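Local atomic coordinates of nicotinamide-nucleotide adenylyltransferase NadR family / Ribosylnicotinamide kinase (Lactococcus lactis subsp. cremoris, PDB entry 6GYE), a protein that probably phosphorylates nicotinamide riboside, which it binds, and adenylylates the resulting mononucleotide on the route to NAD+. Residues F208-Y216 and D231-Q239. Residues are numbered along the deposited sequence; the frame is centred on the assembly and turned at random. Where two conformers were deposited one is given.
With SO4 (sulfate ion), chain F.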
loop_
_atom_site.group_PDB
_atom_site.type_symbol
_atom_site.label_atom_id
_atom_site.label_comp_id
_atom_site.label_asym_id
_atom_site.label_seq_id
_atom_site.Cartn_x
_atom_site.Cartn_y
_atom_site.Cartn_z
ATOM N N PHE A 208 -7.709 13.371 4.124
ATOM C CA PHE A 208 -8.304 12.818 5.330
ATOM C C PHE A 208 -9.680 12.263 4.988
ATOM O O PHE A 208 -10.311 12.695 4.032
ATOM C CB PHE A 208 -8.415 13.879 6.432
ATOM C CG PHE A 208 -9.257 15.066 6.046
ATOM C CD1 PHE A 208 -8.686 16.169 5.425
ATOM C CD2 PHE A 208 -10.620 15.074 6.297
ATOM C CE1 PHE A 208 -9.470 17.264 5.070
ATOM C CE2 PHE A 208 -11.410 16.164 5.934
ATOM C CZ PHE A 208 -10.839 17.256 5.325
ATOM N N SER A 209 -10.141 11.305 5.774
ATOM C CA SER A 209 -11.496 10.804 5.638
ATOM C C SER A 209 -12.409 11.485 6.653
ATOM O O SER A 209 -11.956 12.099 7.621
ATOM C CB SER A 209 -11.525 9.288 5.839
ATOM O OG SER A 209 -11.215 8.995 7.186
ATOM N N GLU A 210 -13.711 11.312 6.450
ATOM C CA GLU A 210 -14.725 11.780 7.385
ATOM C C GLU A 210 -15.255 10.593 8.170
ATOM O O GLU A 210 -15.012 9.430 7.828
ATOM C CB GLU A 210 -15.894 12.471 6.662
ATOM C CG GLU A 210 -15.561 13.711 5.832
ATOM C CD GLU A 210 -15.240 14.953 6.666
ATOM O OE1 GLU A 210 -15.252 14.881 7.916
ATOM O OE2 GLU A 210 -14.976 16.017 6.059
ATOM N N GLU A 211 -15.963 10.891 9.253
ATOM C CA GLU A 211 -16.586 9.837 10.048
ATOM C C GLU A 211 -17.835 9.354 9.310
ATOM O O GLU A 211 -18.823 10.086 9.197
ATOM C CB GLU A 211 -16.924 10.324 11.456
ATOM C CG GLU A 211 -17.398 9.169 12.349
ATOM C CD GLU A 211 -17.806 9.603 13.750
ATOM O OE1 GLU A 211 -17.503 8.872 14.730
ATOM O OE2 GLU A 211 -18.455 10.661 13.863
ATOM N N TYR A 212 -17.804 8.115 8.822
ATOM C CA TYR A 212 -18.897 7.642 7.980
ATOM C C TYR A 212 -20.214 7.622 8.754
ATOM O O TYR A 212 -21.277 7.919 8.191
ATOM C CB TYR A 212 -18.555 6.251 7.417
ATOM C CG TYR A 212 -19.663 5.636 6.576
ATOM C CD1 TYR A 212 -19.851 6.027 5.256
ATOM C CD2 TYR A 212 -20.553 4.698 7.114
ATOM C CE1 TYR A 212 -20.871 5.494 4.480
ATOM C CE2 TYR A 212 -21.584 4.150 6.335
ATOM C CZ TYR A 212 -21.738 4.560 5.016
ATOM O OH TYR A 212 -22.747 4.054 4.218
ATOM N N ALA A 213 -20.158 7.296 10.050
ATOM C CA ALA A 213 -21.371 7.203 10.858
ATOM C C ALA A 213 -22.190 8.484 10.798
ATOM O O ALA A 213 -23.423 8.440 10.727
ATOM C CB ALA A 213 -21.024 6.852 12.311
ATOM N N ARG A 214 -21.525 9.635 10.819
ATOM C CA ARG A 214 -22.243 10.894 10.697
ATOM C C ARG A 214 -22.929 11.009 9.341
ATOM O O ARG A 214 -24.090 11.412 9.263
ATOM C CB ARG A 214 -21.298 12.065 10.931
ATOM C CG ARG A 214 -21.917 13.435 10.709
ATOM C CD ARG A 214 -20.966 14.469 11.232
ATOM N NE ARG A 214 -20.365 13.986 12.478
ATOM C CZ ARG A 214 -19.269 14.486 13.041
ATOM N NH1 ARG A 214 -18.620 15.494 12.468
ATOM N NH2 ARG A 214 -18.823 13.968 14.178
ATOM N N GLU A 215 -22.221 10.686 8.257
ATOM C CA GLU A 215 -22.865 10.728 6.945
ATOM C C GLU A 215 -24.064 9.791 6.913
ATOM O O GLU A 215 -25.156 10.164 6.469
ATOM C CB GLU A 215 -21.876 10.355 5.832
ATOM C CG GLU A 215 -22.500 10.478 4.432
ATOM C CD GLU A 215 -21.955 9.491 3.403
ATOM O OE1 GLU A 215 -20.725 9.457 3.188
ATOM O OE2 GLU A 215 -22.772 8.757 2.800
ATOM N N TYR A 216 -23.868 8.568 7.407
ATOM C CA TYR A 216 -24.909 7.554 7.354
ATOM C C TYR A 216 -26.169 8.003 8.093
ATOM O O TYR A 216 -27.292 7.810 7.600
ATOM C CB TYR A 216 -24.337 6.259 7.938
ATOM C CG TYR A 216 -25.241 5.062 7.884
ATOM C CD1 TYR A 216 -26.144 4.806 8.915
ATOM C CD2 TYR A 216 -25.186 4.174 6.813
ATOM C CE1 TYR A 216 -26.979 3.710 8.880
ATOM C CE2 TYR A 216 -26.020 3.068 6.761
ATOM C CZ TYR A 216 -26.911 2.842 7.802
ATOM O OH TYR A 216 -27.735 1.752 7.768
ATOM N N ASP A 231 -27.326 -1.663 10.607
ATOM C CA ASP A 231 -26.690 -0.362 10.477
ATOM C C ASP A 231 -25.207 -0.447 10.821
ATOM O O ASP A 231 -24.361 0.108 10.107
ATOM C CB ASP A 231 -27.391 0.640 11.388
ATOM C CG ASP A 231 -28.864 0.783 11.064
ATOM O OD1 ASP A 231 -29.186 1.056 9.891
ATOM O OD2 ASP A 231 -29.690 0.617 11.986
ATOM N N TYR A 232 -24.878 -1.141 11.921
ATOM C CA TYR A 232 -23.482 -1.281 12.312
ATOM C C TYR A 232 -22.688 -1.973 11.220
ATOM O O TYR A 232 -21.578 -1.546 10.885
ATOM C CB TYR A 232 -23.371 -2.026 13.647
ATOM C CG TYR A 232 -23.689 -1.145 14.833
ATOM C CD1 TYR A 232 -22.722 -0.310 15.380
ATOM C CD2 TYR A 232 -24.963 -1.130 15.395
ATOM C CE1 TYR A 232 -23.000 0.521 16.459
ATOM C CE2 TYR A 232 -25.258 -0.306 16.476
ATOM C CZ TYR A 232 -24.273 0.516 17.002
ATOM O OH TYR A 232 -24.547 1.339 18.068
ATOM N N ALA A 233 -23.270 -3.011 10.614
ATOM C CA ALA A 233 -22.588 -3.691 9.525
ATOM C C ALA A 233 -22.292 -2.722 8.396
ATOM O O ALA A 233 -21.168 -2.680 7.877
ATOM C CB ALA A 233 -23.426 -4.858 9.021
ATOM N N ARG A 234 -23.288 -1.919 8.008
ATOM C CA ARG A 234 -23.070 -0.955 6.935
ATOM C C ARG A 234 -22.060 0.117 7.332
ATOM O O ARG A 234 -21.328 0.620 6.470
ATOM C CB ARG A 234 -24.400 -0.328 6.509
ATOM C CG ARG A 234 -25.125 -1.151 5.443
ATOM C CD ARG A 234 -26.534 -0.659 5.203
ATOM N NE ARG A 234 -27.271 -1.568 4.329
ATOM C CZ ARG A 234 -27.562 -1.317 3.058
ATOM N NH1 ARG A 234 -27.194 -0.166 2.507
ATOM N NH2 ARG A 234 -28.236 -2.217 2.344
ATOM N N MET A 235 -21.987 0.465 8.620
ATOM C CA MET A 235 -20.963 1.404 9.060
ATOM C C MET A 235 -19.571 0.785 9.026
ATOM O O MET A 235 -18.590 1.491 8.774
ATOM C CB MET A 235 -21.295 1.931 10.455
ATOM C CG MET A 235 -22.391 2.971 10.409
ATOM S SD MET A 235 -22.912 3.636 11.987
ATOM C CE MET A 235 -22.785 2.186 12.989
ATOM N N ILE A 236 -19.453 -0.524 9.243
ATOM C CA ILE A 236 -18.140 -1.152 9.140
ATOM C C ILE A 236 -17.604 -1.019 7.719
ATOM O O ILE A 236 -16.531 -0.446 7.493
ATOM C CB ILE A 236 -18.198 -2.621 9.589
ATOM C CG1 ILE A 236 -18.530 -2.696 11.079
ATOM C CG2 ILE A 236 -16.876 -3.318 9.300
ATOM C CD1 ILE A 236 -19.082 -4.015 11.517
ATOM N N THR A 237 -18.363 -1.505 6.731
ATOM C CA THR A 237 -17.846 -1.447 5.367
ATOM C C THR A 237 -17.798 -0.012 4.850
ATOM O O THR A 237 -16.898 0.338 4.075
ATOM C CB THR A 237 -18.679 -2.336 4.442
ATOM O OG1 THR A 237 -19.956 -1.758 4.281
ATOM C CG2 THR A 237 -18.876 -3.701 5.065
ATOM N N GLY A 238 -18.726 0.837 5.302
ATOM C CA GLY A 238 -18.740 2.220 4.857
ATOM C C GLY A 238 -17.514 3.006 5.300
ATOM O O GLY A 238 -16.919 3.748 4.510
ATOM N N GLN A 239 -17.155 2.907 6.584
ATOM C CA GLN A 239 -15.947 3.584 7.045
ATOM C C GLN A 239 -14.702 2.994 6.375
ATOM O O GLN A 239 -13.780 3.728 5.997
ATOM C CB GLN A 239 -15.817 3.490 8.565
ATOM C CG GLN A 239 -14.689 4.353 9.128
ATOM C CD GLN A 239 -14.994 5.836 9.035
ATOM O OE1 GLN A 239 -15.941 6.316 9.647
ATOM N NE2 GLN A 239 -14.213 6.563 8.246
HETATM S S SO4 F . -16.430 14.936 17.020
HETATM O O1 SO4 F . -16.559 16.371 17.296
HETATM O O2 SO4 F . -17.730 14.279 17.024
HETATM O O3 SO4 F . -15.871 14.691 15.698
HETATM O O4 SO4 F . -15.590 14.382 18.073
HETATM O O HOH W 1 -18.101 5.708 11.001
#
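The Y212 ring lies flat on the backbone of G238. G238 CA sits over the centre of one face, 3.6 Å from the ring centroid, a CH-pi contact. R234 O and M235 CA approach the same ring obliquely. The Y216 ring takes D231 OD1 and Y212 OH at its edge, near the ring plane. Y216 OH donates to the anti lone pair of D231 OD1 at 2.7 Å, and the carboxylate is turned 67° from the ring. R234 CB lies obliquely by Y216 CE2. M235 CG lies against both rings, and its SD makes an oblique Met-aromatic contact with Y216. The same SD packs on A213 CB at 3.7 Å.

Q239 holds the turn into helix 212-220 with both ends of its amide. A bend at chi2 (70°) brings the amide to the backbone of 210-212. Q239 NE2 donates to E210 O at 3.0 Å, nearly straight and in the amide plane. Q239 OE1 accepts from Y212 N at 2.7 Å, with the donor tilted from the carbonyl plane. A water donates to OE1 and accepts from A213 N. A leucine in place of Q239 would probably leave E210 O and Y212 N without these partners and free the turn to shift.

N243 lines the nicotinamide riboside pocket, and its OD1 is hydrogen-bonded to Q239 NE2 and to S209 OG. E211 is the N-cap residue of helix 212-220; its OE2 forms a salt bridge with R214 NH2, which weakly bonds a sulfate held by the probable P-loop. The axes of 212-216 and 231-239 come within 9.6 Å and their directions differ by 125°. Behind helix 229-247, Y232 and I236 pack on helices 262-272 and 275-290, while S209 pairs through its backbone with F257 of strand 255-259.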